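PDB 4XWW: DR2417, which probably degrades and matures RNA as a metal-dependent 5'-3' exonuclease, possibly also an endonuclease, of the metallo-beta-lactamase superfamily, working as a homodimer. Local coordinates for residues 91-94 with 95-99; 465-468 with 469-473; 332-335 with 336-340; 321-325 with 326-330; 415-419 with 420-424. All coordinates share one frame; numbering follows the deposited sequence.

Contact 1. Residues 91-94 with 95-99; sequences GGLP and YIFAR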
loop_
_atom_site.group_PDB
_atom_site.type_symbol
_atom_site.label_atom_id
_atom_site.label_comp_id
_atom_site.label_asym_id
_atom_site.label_seq_id
_atom_site.Cartn_x
_atom_site.Cartn_y
_atom_site.Cartn_z
ATOM N N GLY A 91 20.962 -9.477 6.862
ATOM C CA GLY A 91 20.624 -10.086 5.586
ATOM C C GLY A 91 21.564 -9.823 4.427
ATOM O O GLY A 91 21.581 -10.582 3.457
ATOM N N GLY A 92 22.341 -8.752 4.519
ATOM C CA GLY A 92 23.319 -8.442 3.493
ATOM C C GLY A 92 24.696 -9.058 3.693
ATOM O O GLY A 92 25.552 -8.944 2.831
ATOM N N LEU A 93 24.921 -9.707 4.831
ATOM C CA LEU A 93 26.262 -10.205 5.151
ATOM C C LEU A 93 26.845 -11.235 4.152
ATOM O O LEU A 93 28.039 -11.175 3.849
ATOM C CB LEU A 93 26.267 -10.771 6.579
ATOM C CG LEU A 93 26.003 -9.684 7.631
ATOM C CD1 LEU A 93 25.873 -10.239 9.036
ATOM C CD2 LEU A 93 27.098 -8.606 7.591
ATOM N N PRO A 94 26.022 -12.164 3.619
ATOM C CA PRO A 94 26.563 -13.068 2.593
ATOM C C PRO A 94 27.162 -12.322 1.401
ATOM O O PRO A 94 28.234 -12.671 0.906
ATOM C CB PRO A 94 25.331 -13.868 2.151
ATOM C CG PRO A 94 24.434 -13.836 3.314
ATOM C CD PRO A 94 24.620 -12.497 3.945
ATOM N N TYR A 95 26.467 -11.279 0.965
ATOM C CA TYR A 95 26.915 -10.468 -0.162
ATOM C C TYR A 95 28.125 -9.604 0.189
ATOM O O TYR A 95 29.068 -9.499 -0.596
ATOM C CB TYR A 95 25.757 -9.600 -0.656
ATOM C CG TYR A 95 24.522 -10.425 -0.942
ATOM C CD1 TYR A 95 23.586 -10.680 0.058
ATOM C CD2 TYR A 95 24.312 -10.987 -2.199
ATOM C CE1 TYR A 95 22.462 -11.449 -0.198
ATOM C CE2 TYR A 95 23.191 -11.758 -2.459
ATOM C CZ TYR A 95 22.270 -11.984 -1.456
ATOM O OH TYR A 95 21.152 -12.746 -1.705
ATOM N N ILE A 96 28.102 -9.012 1.376
ATOM C CA ILE A 96 29.190 -8.157 1.846
ATOM C C ILE A 96 30.448 -8.973 2.214
ATOM O O ILE A 96 31.550 -8.667 1.733
ATOM C CB ILE A 96 28.720 -7.295 3.062
ATOM C CG1 ILE A 96 27.568 -6.360 2.653
ATOM C CG2 ILE A 96 29.915 -6.532 3.679
ATOM C CD1 ILE A 96 26.773 -5.790 3.807
ATOM N N PHE A 97 30.302 -10.006 3.047
ATOM C CA PHE A 97 31.479 -10.762 3.507
ATOM C C PHE A 97 32.214 -11.452 2.350
ATOM O O PHE A 97 33.425 -11.626 2.408
ATOM C CB PHE A 97 31.106 -11.816 4.563
ATOM C CG PHE A 97 30.779 -11.251 5.928
ATOM C CD1 PHE A 97 31.122 -9.950 6.272
ATOM C CD2 PHE A 97 30.141 -12.041 6.875
ATOM C CE1 PHE A 97 30.821 -9.440 7.533
ATOM C CE2 PHE A 97 29.830 -11.539 8.141
ATOM C CZ PHE A 97 30.179 -10.235 8.472
ATOM N N ALA A 98 31.492 -11.840 1.297
ATOM C CA ALA A 98 32.127 -12.531 0.169
ATOM C C ALA A 98 33.125 -11.638 -0.565
ATOM O O ALA A 98 34.047 -12.134 -1.220
ATOM C CB ALA A 98 31.076 -13.049 -0.804
ATOM N N ARG A 99 32.958 -10.325 -0.439
ATOM C CA ARG A 99 33.786 -9.386 -1.187
ATOM C C ARG A 99 34.883 -8.722 -0.344
ATOM O O ARG A 99 35.656 -7.914 -0.857
ATOM C CB ARG A 99 32.897 -8.315 -1.823
ATOM C CG ARG A 99 31.815 -8.884 -2.735
ATOM C CD ARG A 99 31.298 -7.826 -3.693
ATOM N NE ARG A 99 32.378 -7.303 -4.528
ATOM C CZ ARG A 99 32.275 -6.236 -5.315
ATOM N NH1 ARG A 99 31.134 -5.563 -5.381
ATOM N NH2 ARG A 99 33.319 -5.840 -6.031
#
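Two backbone hydrogen bonds set the frame of this short helix: Ile96 N gives its hydrogen to Gly92 O at 2.9 Å, and Phe97 N binds Leu93 O at 2.7 Å. Both are close to straight. The next step is poorer. Ala98 N to Pro94 O measures 3.4 Å and is a weak bond.

Around this frame the packing is led by Leu93 and Phe97, one turn apart, whose side chains run side by side. In both, CG stands anti to the carbonyl carbon, and the ring turn of Phe97 (chi2 -16°) presents a face to the leucine. Leu93 CD2 makes a CH-pi contact, 4.0 Å from the Phe97 ring centroid and 28° off the normal; CB of Leu93 lies over the same ring, out toward its rim. Tyr95 leaves the backbone in the same way, but its ring is rotated (chi2 89°) so that the carbonyl oxygens of Gly91 and Gly92 lie at its edge, with Gly91 O 3.9 Å from Tyr95 CE1. Ile96 lays CG1 against Gly92 O at 3.3 Å.

Farther out, Phe97 meets Trp80 edge-to-face, Tyr95 meets Phe122 in the same manner, and Leu93 reaches Val115 of helix 109-122. This is the helix 93-97 that follows the zinc-binding His84, His86, Asp88 and His89 in the metallo-beta-lactamase fold, packed between strand 77-82 and helix 109-122.

Contact 2. Residues 465-468 with 469-473; sequences DDVL and LDRVN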
loop_
_atom_site.group_PDB
_atom_site.type_symbol
_atom_site.label_atom_id
_atom_site.label_comp_id
_atom_site.label_asym_id
_atom_site.label_seq_id
_atom_site.Cartn_x
_atom_site.Cartn_y
_atom_site.Cartn_z
ATOM N N ASP A 465 18.201 0.596 -11.968
ATOM C CA ASP A 465 17.045 1.482 -12.050
ATOM C C ASP A 465 16.556 1.661 -13.492
ATOM O O ASP A 465 15.360 1.826 -13.732
ATOM C CB ASP A 465 17.367 2.840 -11.422
ATOM C CG ASP A 465 17.208 2.838 -9.906
ATOM O OD1 ASP A 465 16.510 1.948 -9.378
ATOM O OD2 ASP A 465 17.774 3.732 -9.241
ATOM N N ASP A 466 17.475 1.618 -14.449
ATOM C CA ASP A 466 17.099 1.702 -15.858
ATOM C C ASP A 466 16.252 0.498 -16.256
ATOM O O ASP A 466 15.252 0.636 -16.959
ATOM C CB ASP A 466 18.342 1.797 -16.748
ATOM C CG ASP A 466 18.998 3.168 -16.693
ATOM O OD1 ASP A 466 18.358 4.121 -16.203
ATOM O OD2 ASP A 466 20.150 3.295 -17.153
ATOM N N VAL A 467 16.658 -0.681 -15.795
ATOM C CA VAL A 467 15.904 -1.907 -16.034
ATOM C C VAL A 467 14.514 -1.832 -15.393
ATOM O O VAL A 467 13.511 -2.229 -15.999
ATOM C CB VAL A 467 16.653 -3.141 -15.486
ATOM C CG1 VAL A 467 15.809 -4.395 -15.637
ATOM C CG2 VAL A 467 18.011 -3.306 -16.161
ATOM N N LEU A 468 14.457 -1.320 -14.165
ATOM C CA LEU A 468 13.190 -1.202 -13.445
ATOM C C LEU A 468 12.209 -0.268 -14.148
ATOM O O LEU A 468 11.011 -0.544 -14.209
ATOM C CB LEU A 468 13.419 -0.703 -12.020
ATOM C CG LEU A 468 14.172 -1.634 -11.079
ATOM C CD1 LEU A 468 14.151 -1.046 -9.678
ATOM C CD2 LEU A 468 13.552 -3.020 -11.092
ATOM N N LEU A 469 12.727 0.849 -14.648
ATOM C CA LEU A 469 11.912 1.849 -15.326
ATOM C C LEU A 469 11.226 1.234 -16.534
ATOM O O LEU A 469 10.057 1.512 -16.813
ATOM C CB LEU A 469 12.773 3.045 -15.739
ATOM C CG LEU A 469 12.132 4.205 -16.502
ATOM C CD1 LEU A 469 12.902 5.482 -16.224
ATOM C CD2 LEU A 469 12.094 3.940 -18.005
ATOM N N ASP A 470 11.967 0.401 -17.251
ATOM C CA ASP A 470 11.413 -0.350 -18.362
ATOM C C ASP A 470 10.297 -1.263 -17.857
ATOM O O ASP A 470 9.233 -1.334 -18.468
ATOM C CB ASP A 470 12.503 -1.160 -19.073
ATOM C CG ASP A 470 13.501 -0.278 -19.819
ATOM O OD1 ASP A 470 13.247 0.938 -19.958
ATOM O OD2 ASP A 470 14.537 -0.802 -20.278
ATOM N N ARG A 471 10.532 -1.943 -16.735
ATOM C CA ARG A 471 9.503 -2.794 -16.126
ATOM C C ARG A 471 8.223 -2.011 -15.808
ATOM O O ARG A 471 7.114 -2.508 -16.053
ATOM C CB ARG A 471 10.038 -3.474 -14.854
ATOM C CG ARG A 471 10.984 -4.645 -15.140
ATOM C CD ARG A 471 11.505 -5.310 -13.865
ATOM N NE ARG A 471 12.528 -6.307 -14.182
ATOM C CZ ARG A 471 13.218 -6.996 -13.279
ATOM N NH1 ARG A 471 13.002 -6.807 -11.985
ATOM N NH2 ARG A 471 14.128 -7.878 -13.678
ATOM N N VAL A 472 8.367 -0.790 -15.294
ATOM C CA VAL A 472 7.201 0.024 -14.960
ATOM C C VAL A 472 6.395 0.310 -16.213
ATOM O O VAL A 472 5.187 0.063 -16.267
ATOM C CB VAL A 472 7.575 1.364 -14.299
ATOM C CG1 VAL A 472 6.308 2.150 -13.958
ATOM C CG2 VAL A 472 8.415 1.141 -13.047
ATOM N N ASN A 473 7.082 0.823 -17.224
ATOM C CA ASN A 473 6.443 1.163 -18.484
ATOM C C ASN A 473 5.711 -0.032 -19.074
ATOM O O ASN A 473 4.569 0.090 -19.507
ATOM C CB ASN A 473 7.472 1.709 -19.467
ATOM C CG ASN A 473 7.886 3.122 -19.133
ATOM O OD1 ASN A 473 7.083 3.908 -18.632
ATOM N ND2 ASN A 473 9.145 3.455 -19.400
#
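Arg471 lies along Val467 one turn back and passes Leu468 at a slant, both within the first turns of helix 465-477. The side-chain contacts are van der Waals ones of methyl groups against the guanidinium: Val467 CG1 is 4.1 Å from Arg471 NE, and Leu468 CD2 is 3.9 Å from Arg471 NH1. Beyond CB the arginine is fully extended (chi2 -180°, chi3 -173°), which carries its guanidinium well out from the helix axis.

The backbone bonds follow the i to i+4 pattern of an alpha helix, with Val472 N to Leu468 O at 2.9 Å among the firm ones. Asp470 N to Asp466 O is weak at 3.3 Å.

The polar partners of the guanidinium lie beyond the helix turn. NH2 forms a salt bridge with Asp456, a manganese ligand in this crystal, NH1 binds Met58 O, and NE binds Gly498 O of the second subunit. With each nitrogen engaged, the rotation of the group is fixed, and its charge probably offsets that of the aspartate beside the metal where the subunits meet.

Contact 3. Residues 332-335 with 336-340; sequences IALR and RGDTV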
loop_
_atom_site.group_PDB
_atom_site.type_symbol
_atom_site.label_atom_id
_atom_site.label_comp_id
_atom_site.label_asym_id
_atom_site.label_seq_id
_atom_site.Cartn_x
_atom_site.Cartn_y
_atom_site.Cartn_z
ATOM N N ILE A 332 -4.113 -28.937 5.013
ATOM C CA ILE A 332 -5.038 -28.322 5.949
ATOM C C ILE A 332 -6.075 -27.486 5.188
ATOM O O ILE A 332 -5.750 -26.784 4.229
ATOM C CB ILE A 332 -4.300 -27.430 6.983
ATOM C CG1 ILE A 332 -3.173 -28.197 7.682
ATOM C CG2 ILE A 332 -5.274 -26.876 8.011
ATOM C CD1 ILE A 332 -2.181 -27.277 8.411
ATOM N N ALA A 333 -7.324 -27.556 5.626
ATOM C CA ALA A 333 -8.378 -26.731 5.053
ATOM C C ALA A 333 -9.148 -25.973 6.132
ATOM O O ALA A 333 -9.683 -26.578 7.055
ATOM C CB ALA A 333 -9.327 -27.592 4.234
ATOM N N LEU A 334 -9.204 -24.646 6.004
ATOM C CA LEU A 334 -9.982 -23.821 6.924
ATOM C C LEU A 334 -11.477 -24.095 6.788
ATOM O O LEU A 334 -11.944 -24.542 5.735
ATOM C CB LEU A 334 -9.708 -22.337 6.678
ATOM C CG LEU A 334 -8.278 -21.883 6.998
ATOM C CD1 LEU A 334 -8.152 -20.383 6.894
ATOM C CD2 LEU A 334 -7.851 -22.338 8.378
ATOM N N ARG A 335 -12.223 -23.828 7.859
ATOM C CA ARG A 335 -13.682 -23.999 7.846
ATOM C C ARG A 335 -14.345 -23.101 8.891
ATOM O O ARG A 335 -13.680 -22.625 9.825
ATOM C CB ARG A 335 -14.061 -25.468 8.088
ATOM C CG ARG A 335 -13.325 -26.154 9.241
ATOM C CD ARG A 335 -13.845 -27.589 9.447
ATOM N NE ARG A 335 -12.831 -28.489 10.005
ATOM C CZ ARG A 335 -12.616 -28.672 11.304
ATOM N NH1 ARG A 335 -13.339 -28.015 12.202
ATOM N NH2 ARG A 335 -11.686 -29.525 11.713
ATOM N N ARG A 336 -15.650 -22.878 8.737
ATOM C CA ARG A 336 -16.411 -22.130 9.736
ATOM C C ARG A 336 -16.217 -22.742 11.106
ATOM O O ARG A 336 -16.381 -23.944 11.262
ATOM C CB ARG A 336 -17.898 -22.123 9.410
ATOM C CG ARG A 336 -18.356 -20.934 8.639
ATOM C CD ARG A 336 -19.810 -21.046 8.199
ATOM N NE ARG A 336 -19.891 -20.705 6.785
ATOM C CZ ARG A 336 -19.805 -19.463 6.330
ATOM N NH1 ARG A 336 -19.666 -18.458 7.181
ATOM N NH2 ARG A 336 -19.878 -19.226 5.028
ATOM N N GLY A 337 -15.893 -21.916 12.096
ATOM C CA GLY A 337 -15.621 -22.410 13.430
ATOM C C GLY A 337 -14.161 -22.231 13.806
ATOM O O GLY A 337 -13.840 -22.060 14.978
ATOM N N ASP A 338 -13.276 -22.285 12.813
ATOM C CA ASP A 338 -11.865 -21.944 13.030
ATOM C C ASP A 338 -11.694 -20.495 13.458
ATOM O O ASP A 338 -12.460 -19.615 13.050
ATOM C CB ASP A 338 -11.026 -22.178 11.759
ATOM C CG ASP A 338 -10.853 -23.660 11.417
ATOM O OD1 ASP A 338 -10.993 -24.502 12.325
ATOM O OD2 ASP A 338 -10.612 -23.996 10.234
ATOM N N THR A 339 -10.659 -20.249 14.255
ATOM C CA THR A 339 -10.242 -18.896 14.598
ATOM C C THR A 339 -8.866 -18.626 14.010
ATOM O O THR A 339 -7.938 -19.415 14.208
ATOM C CB THR A 339 -10.222 -18.686 16.131
ATOM O OG1 THR A 339 -11.534 -18.957 16.653
ATOM C CG2 THR A 339 -9.841 -17.256 16.480
ATOM N N VAL A 340 -8.732 -17.515 13.290
ATOM C CA VAL A 340 -7.415 -17.100 12.800
ATOM C C VAL A 340 -7.009 -15.794 13.458
ATOM O O VAL A 340 -7.752 -14.806 13.436
ATOM C CB VAL A 340 -7.382 -16.950 11.280
ATOM C CG1 VAL A 340 -6.029 -16.310 10.834
ATOM C CG2 VAL A 340 -7.574 -18.306 10.650
HETATM O O HOH W 1 -15.797 -26.368 12.321
#
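Arg335 and Asp338 cross at about a right angle, the guanidinium and carboxylate planes standing 45° apart. Asp338 OD1 lies over one face of the guanidinium, 4.2 Å from Arg335 NH1 and well out of its plane, so the two charges are near each other without any N-H aimed at the oxygen. Arg335 starts with CG between its own backbone N and carbonyl carbon (chi1 46°), which swings the chain over the aspartate.

The carboxylate instead takes the backbone: Arg335 N binds Asp338 OD2 at 2.9 Å, coming from above the carboxylate plane. A second bond runs the other way, Asp338 N to Arg335 O at 3.0 Å, and closes what is near to a type II beta turn, with Gly337 at phi 112°, leading into strand 339-342 of the beta-CASP domain. Water 1 joins Arg335 NH1 at 3.0 Å to Arg336 O at 2.7 Å, meeting the guanidinium at its edge. Leu334 slants past Asp338, its CD2 3.7 Å from OD2, and its CD1 touches Val340 CG2 at 4.3 Å.

Outside the turn, Arg335 has a salt bridge to Asp303 and Asp338 one to Arg239. The aspartate carboxylate thus ties a backbone N-H and a second arginine at once, and its negative charge is probably stabilised by both.

Contact 4. Residues 321-325 with 326-330; sequences LGRLA and FGTHA. With nucleotides of chain C.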
loop_
_atom_site.group_PDB
_atom_site.type_symbol
_atom_site.label_atom_id
_atom_site.label_comp_id
_atom_site.label_asym_id
_atom_site.label_seq_id
_atom_site.Cartn_x
_atom_site.Cartn_y
_atom_site.Cartn_z
ATOM N N LEU A 321 -0.379 -19.051 5.954
ATOM C CA LEU A 321 -1.648 -18.360 6.080
ATOM C C LEU A 321 -2.233 -18.036 4.688
ATOM O O LEU A 321 -3.417 -18.256 4.443
ATOM C CB LEU A 321 -1.502 -17.099 6.909
ATOM C CG LEU A 321 -2.840 -16.391 7.103
ATOM C CD1 LEU A 321 -3.847 -17.272 7.851
ATOM C CD2 LEU A 321 -2.596 -15.090 7.817
ATOM N N GLY A 322 -1.401 -17.531 3.779
ATOM C CA GLY A 322 -1.849 -17.288 2.413
ATOM C C GLY A 322 -2.472 -18.490 1.747
ATOM O O GLY A 322 -3.552 -18.403 1.155
ATOM N N ARG A 323 -1.816 -19.636 1.850
ATOM C CA ARG A 323 -2.364 -20.817 1.220
ATOM C C ARG A 323 -3.653 -21.276 1.908
ATOM O O ARG A 323 -4.587 -21.708 1.237
ATOM C CB ARG A 323 -1.325 -21.929 1.189
ATOM C CG ARG A 323 -0.061 -21.486 0.482
ATOM C CD ARG A 323 0.706 -22.649 -0.073
ATOM N NE ARG A 323 0.969 -23.668 0.936
ATOM C CZ ARG A 323 1.975 -23.621 1.806
ATOM N NH1 ARG A 323 2.814 -22.593 1.803
ATOM N NH2 ARG A 323 2.140 -24.604 2.680
ATOM N N LEU A 324 -3.713 -21.168 3.233
ATOM C CA LEU A 324 -4.949 -21.472 3.961
ATOM C C LEU A 324 -6.100 -20.570 3.506
ATOM O O LEU A 324 -7.214 -21.057 3.268
ATOM C CB LEU A 324 -4.728 -21.325 5.477
ATOM C CG LEU A 324 -3.821 -22.367 6.120
ATOM C CD1 LEU A 324 -3.533 -21.988 7.558
ATOM C CD2 LEU A 324 -4.485 -23.716 6.043
ATOM N N ALA A 325 -5.809 -19.275 3.368
ATOM C CA ALA A 325 -6.806 -18.266 3.014
ATOM C C ALA A 325 -7.326 -18.483 1.600
ATOM O O ALA A 325 -8.490 -18.208 1.304
ATOM C CB ALA A 325 -6.225 -16.868 3.154
ATOM N N PHE A 326 -6.457 -18.968 0.720
ATOM C CA PHE A 326 -6.861 -19.133 -0.672
ATOM C C PHE A 326 -7.339 -20.541 -0.986
ATOM O O PHE A 326 -7.713 -20.836 -2.122
ATOM C CB PHE A 326 -5.715 -18.731 -1.599
ATOM C CG PHE A 326 -5.468 -17.248 -1.618
ATOM C CD1 PHE A 326 -6.371 -16.396 -2.232
ATOM C CD2 PHE A 326 -4.355 -16.703 -1.004
ATOM C CE1 PHE A 326 -6.161 -15.033 -2.241
ATOM C CE2 PHE A 326 -4.140 -15.345 -1.008
ATOM C CZ PHE A 326 -5.043 -14.509 -1.631
ATOM N N GLY A 327 -7.339 -21.404 0.024
ATOM C CA GLY A 327 -7.823 -22.764 -0.139
ATOM C C GLY A 327 -6.876 -23.669 -0.901
ATOM O O GLY A 327 -7.299 -24.643 -1.514
ATOM N N THR A 328 -5.580 -23.366 -0.850
ATOM C CA THR A 328 -4.612 -24.131 -1.629
ATOM C C THR A 328 -3.597 -24.881 -0.764
ATOM O O THR A 328 -2.609 -25.403 -1.278
ATOM C CB THR A 328 -3.845 -23.230 -2.619
ATOM O OG1 THR A 328 -3.173 -22.191 -1.904
ATOM C CG2 THR A 328 -4.802 -22.609 -3.646
ATOM N N HIS A 329 -3.832 -24.934 0.543
ATOM C CA HIS A 329 -2.947 -25.708 1.410
ATOM C C HIS A 329 -3.170 -27.204 1.203
ATOM O O HIS A 329 -4.305 -27.673 1.197
ATOM C CB HIS A 329 -3.155 -25.338 2.877
ATOM C CG HIS A 329 -2.050 -25.805 3.766
ATOM N ND1 HIS A 329 -1.860 -27.132 4.083
ATOM C CD2 HIS A 329 -1.061 -25.122 4.393
ATOM C CE1 HIS A 329 -0.794 -27.249 4.860
ATOM N NE2 HIS A 329 -0.298 -26.043 5.071
ATOM N N ALA A 330 -2.084 -27.951 1.046
ATOM C CA ALA A 330 -2.179 -29.348 0.621
ATOM C C ALA A 330 -2.682 -30.274 1.721
ATOM O O ALA A 330 -3.188 -31.350 1.434
ATOM C CB ALA A 330 -0.825 -29.836 0.116
ATOM P P U C 7 7.897 -23.976 0.534
ATOM O OP1 U C 7 7.653 -24.054 1.994
ATOM O OP2 U C 7 9.220 -24.369 -0.008
ATOM O "O5'" U C 7 6.779 -24.822 -0.219
ATOM C "C5'" U C 7 5.391 -24.688 0.130
ATOM C "C4'" U C 7 4.540 -24.643 -1.118
ATOM O "O4'" U C 7 5.040 -25.617 -2.076
ATOM C "C3'" U C 7 3.070 -24.988 -0.913
ATOM O "O3'" U C 7 2.264 -24.304 -1.864
ATOM C "C2'" U C 7 3.051 -26.489 -1.173
ATOM O "O2'" U C 7 1.780 -26.968 -1.559
ATOM C "C1'" U C 7 4.049 -26.601 -2.324
ATOM N N1 U C 7 4.694 -27.922 -2.439
ATOM C C2 U C 7 3.883 -29.038 -2.348
ATOM O O2 U C 7 2.679 -28.970 -2.171
ATOM N N3 U C 7 4.539 -30.237 -2.472
ATOM C C4 U C 7 5.887 -30.437 -2.677
ATOM O O4 U C 7 6.324 -31.586 -2.766
ATOM C C5 U C 7 6.657 -29.236 -2.766
ATOM C C6 U C 7 6.050 -28.048 -2.654
HETATM O O HOH W 2 0.699 -26.701 1.138
#
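Arg323 O receives Thr328 N at 2.8 Å, the firm long bond of a Schellman motif that ends helix 320-326 of the beta-CASP domain; its inner partner is Gly327 N to Leu324 O at 3.3 Å. In the second the donor stands above the carbonyl plane, 72° out of it. Gly327, with phi 75°, is the residue that turns the chain out of the helix. Weak bonds from Thr328 OG1 and His329 N also converge on Arg323 O.

Beyond the cap, two side chains of the last turn meet His329. Leu324 lies alongside it, CD2 3.8 Å from His329 CB, while Arg323 crosses it obliquely, NH2 3.7 Å from His329 CD2, with guanidinium and imidazole planes 23° apart. The arginine chain bends at chi3, and C3' of the ribose of U7 of chain C lies over one face of its guanidinium, toward the rim; this approach is modelled too close for its detail to be relied on.

His329 is positioned in turn by ND1, which accepts from Lys331 N and Ile332 N, and Arg323 by NH1 to Met318 O. Water 2 links the protein to the RNA: it accepts from Arg323 NH2 at 3.0 Å and Ala330 N at 3.1 Å, and sits 2.9 Å from U7 O2' of chain C.

Contact 5. Residues 415-419 with 420-424; sequences LAQTL and PRPPK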
loop_
_atom_site.group_PDB
_atom_site.type_symbol
_atom_site.label_atom_id
_atom_site.label_comp_id
_atom_site.label_asym_id
_atom_site.label_seq_id
_atom_site.Cartn_x
_atom_site.Cartn_y
_atom_site.Cartn_z
ATOM N N LEU A 415 11.390 15.627 19.327
ATOM C CA LEU A 415 11.160 15.080 20.665
ATOM C C LEU A 415 12.314 15.464 21.606
ATOM O O LEU A 415 12.105 15.873 22.747
ATOM C CB LEU A 415 11.018 13.557 20.607
ATOM C CG LEU A 415 10.819 12.860 21.952
ATOM C CD1 LEU A 415 9.518 13.300 22.607
ATOM C CD2 LEU A 415 10.830 11.341 21.760
ATOM N N ALA A 416 13.538 15.351 21.109
ATOM C CA ALA A 416 14.705 15.655 21.921
ATOM C C ALA A 416 14.683 17.116 22.386
ATOM O O ALA A 416 15.070 17.424 23.507
ATOM C CB ALA A 416 15.987 15.351 21.143
ATOM N N GLN A 417 14.181 18.001 21.533
ATOM C CA GLN A 417 14.146 19.431 21.844
ATOM C C GLN A 417 13.177 19.794 22.967
ATOM O O GLN A 417 13.284 20.881 23.537
ATOM C CB GLN A 417 13.801 20.231 20.585
ATOM C CG GLN A 417 14.928 20.305 19.575
ATOM C CD GLN A 417 16.197 20.851 20.191
ATOM O OE1 GLN A 417 16.177 21.868 20.883
ATOM N NE2 GLN A 417 17.307 20.168 19.961
ATOM N N THR A 418 12.252 18.892 23.290
ATOM C CA THR A 418 11.208 19.168 24.290
ATOM C C THR A 418 11.653 18.774 25.699
ATOM O O THR A 418 10.987 19.117 26.678
ATOM C CB THR A 418 9.866 18.426 23.981
ATOM O OG1 THR A 418 10.021 17.019 24.196
ATOM C CG2 THR A 418 9.355 18.701 22.544
ATOM N N LEU A 419 12.772 18.058 25.789
ATOM C CA LEU A 419 13.274 17.493 27.055
ATOM C C LEU A 419 14.123 18.463 27.874
ATOM O O LEU A 419 14.552 19.501 27.364
ATOM C CB LEU A 419 14.059 16.213 26.752
ATOM C CG LEU A 419 13.227 15.230 25.920
ATOM C CD1 LEU A 419 14.000 13.937 25.653
ATOM C CD2 LEU A 419 11.860 14.934 26.564
ATOM N N PRO A 420 14.367 18.141 29.164
ATOM C CA PRO A 420 15.071 19.119 30.009
ATOM C C PRO A 420 16.487 19.485 29.540
ATOM O O PRO A 420 16.906 20.613 29.773
ATOM C CB PRO A 420 15.119 18.428 31.374
ATOM C CG PRO A 420 13.924 17.535 31.383
ATOM C CD PRO A 420 13.764 17.053 29.961
ATOM N N ARG A 421 17.203 18.565 28.901
ATOM C CA ARG A 421 18.575 18.842 28.462
ATOM C C ARG A 421 18.803 18.369 27.041
ATOM O O ARG A 421 19.444 17.344 26.820
ATOM C CB ARG A 421 19.594 18.179 29.385
ATOM C CG ARG A 421 19.503 18.644 30.831
ATOM C CD ARG A 421 20.874 18.648 31.482
ATOM N NE ARG A 421 20.911 17.856 32.707
ATOM C CZ ARG A 421 22.002 17.249 33.158
ATOM N NH1 ARG A 421 23.138 17.339 32.479
ATOM N NH2 ARG A 421 21.960 16.547 34.284
ATOM N N PRO A 422 18.291 19.132 26.069
ATOM C CA PRO A 422 18.424 18.768 24.655
ATOM C C PRO A 422 19.887 18.673 24.264
ATOM O O PRO A 422 20.726 19.320 24.896
ATOM C CB PRO A 422 17.743 19.933 23.921
ATOM C CG PRO A 422 16.913 20.611 24.959
ATOM C CD PRO A 422 17.641 20.439 26.240
ATOM N N PRO A 423 20.198 17.872 23.240
ATOM C CA PRO A 423 21.581 17.809 22.759
ATOM C C PRO A 423 22.038 19.162 22.263
ATOM O O PRO A 423 21.210 19.954 21.809
ATOM C CB PRO A 423 21.519 16.814 21.596
ATOM C CG PRO A 423 20.225 16.092 21.758
ATOM C CD PRO A 423 19.290 17.044 22.434
ATOM N N LYS A 424 23.335 19.422 22.355
ATOM C CA LYS A 424 23.898 20.648 21.811
ATOM C C LYS A 424 23.551 20.803 20.336
ATOM O O LYS A 424 23.168 21.890 19.885
ATOM C CB LYS A 424 25.407 20.664 21.990
ATOM C CG LYS A 424 26.049 21.887 21.362
ATOM C CD LYS A 424 27.423 22.134 21.915
ATOM C CE LYS A 424 27.961 23.456 21.384
ATOM N NZ LYS A 424 29.353 23.724 21.818
#
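Ala416 and Pro423 close a proline-rich loop that leads from helix 406-417 to strand 425-426, within the RNA specificity domain of the metallo-hydrolase, Ala416 CB meeting Pro423 CD at 3.9 Å. This is the buried part of the contact: both residues also rest on Phe399 of strand 398-402. Close packing appears again where the chain turns, as Pro422 lays CD against Leu419 O at 3.4 Å, a contact of carbon with a carbonyl and not a polar bond. Leu419 itself directs its side chain to Leu391 and Asn392 of helix 384-394.

The outer side is looser. Gln417, exposed, bends at chi2 (-55°) and crosses Pro422 at about a right angle, bringing OE1 to 3.9 Å from Pro422 CB.

The polar bonds of this stretch lie within 415-419. Leu415 O accepts from Thr418 N at 3.1 Å and also, on a lone pair in the carbonyl plane, from Thr418 OG1 at 2.8 Å.

Contact 1 is the most buried of the five, a helix turn held by backbone bonds and a leucine over a phenylalanine face inside the metallo-beta-lactamase part. Contacts 2 to 5 are all partly buried, but differ in chemistry. Contacts 3 and 4 belong to the same beta-CASP region and touch, with Ile332 and Leu334 packing on Leu324, and Val340 on Leu321; their centres are 11 Å apart. There contact 4 ends a helix and sends an arginine and a water to the RNA, while the turn of contact 3 is built on charged groups. Contact 2 lies at the subunit boundary near manganese, where an arginine gathers partners from both chains. Contact 5 relies chiefly on prolines and apolar carbons.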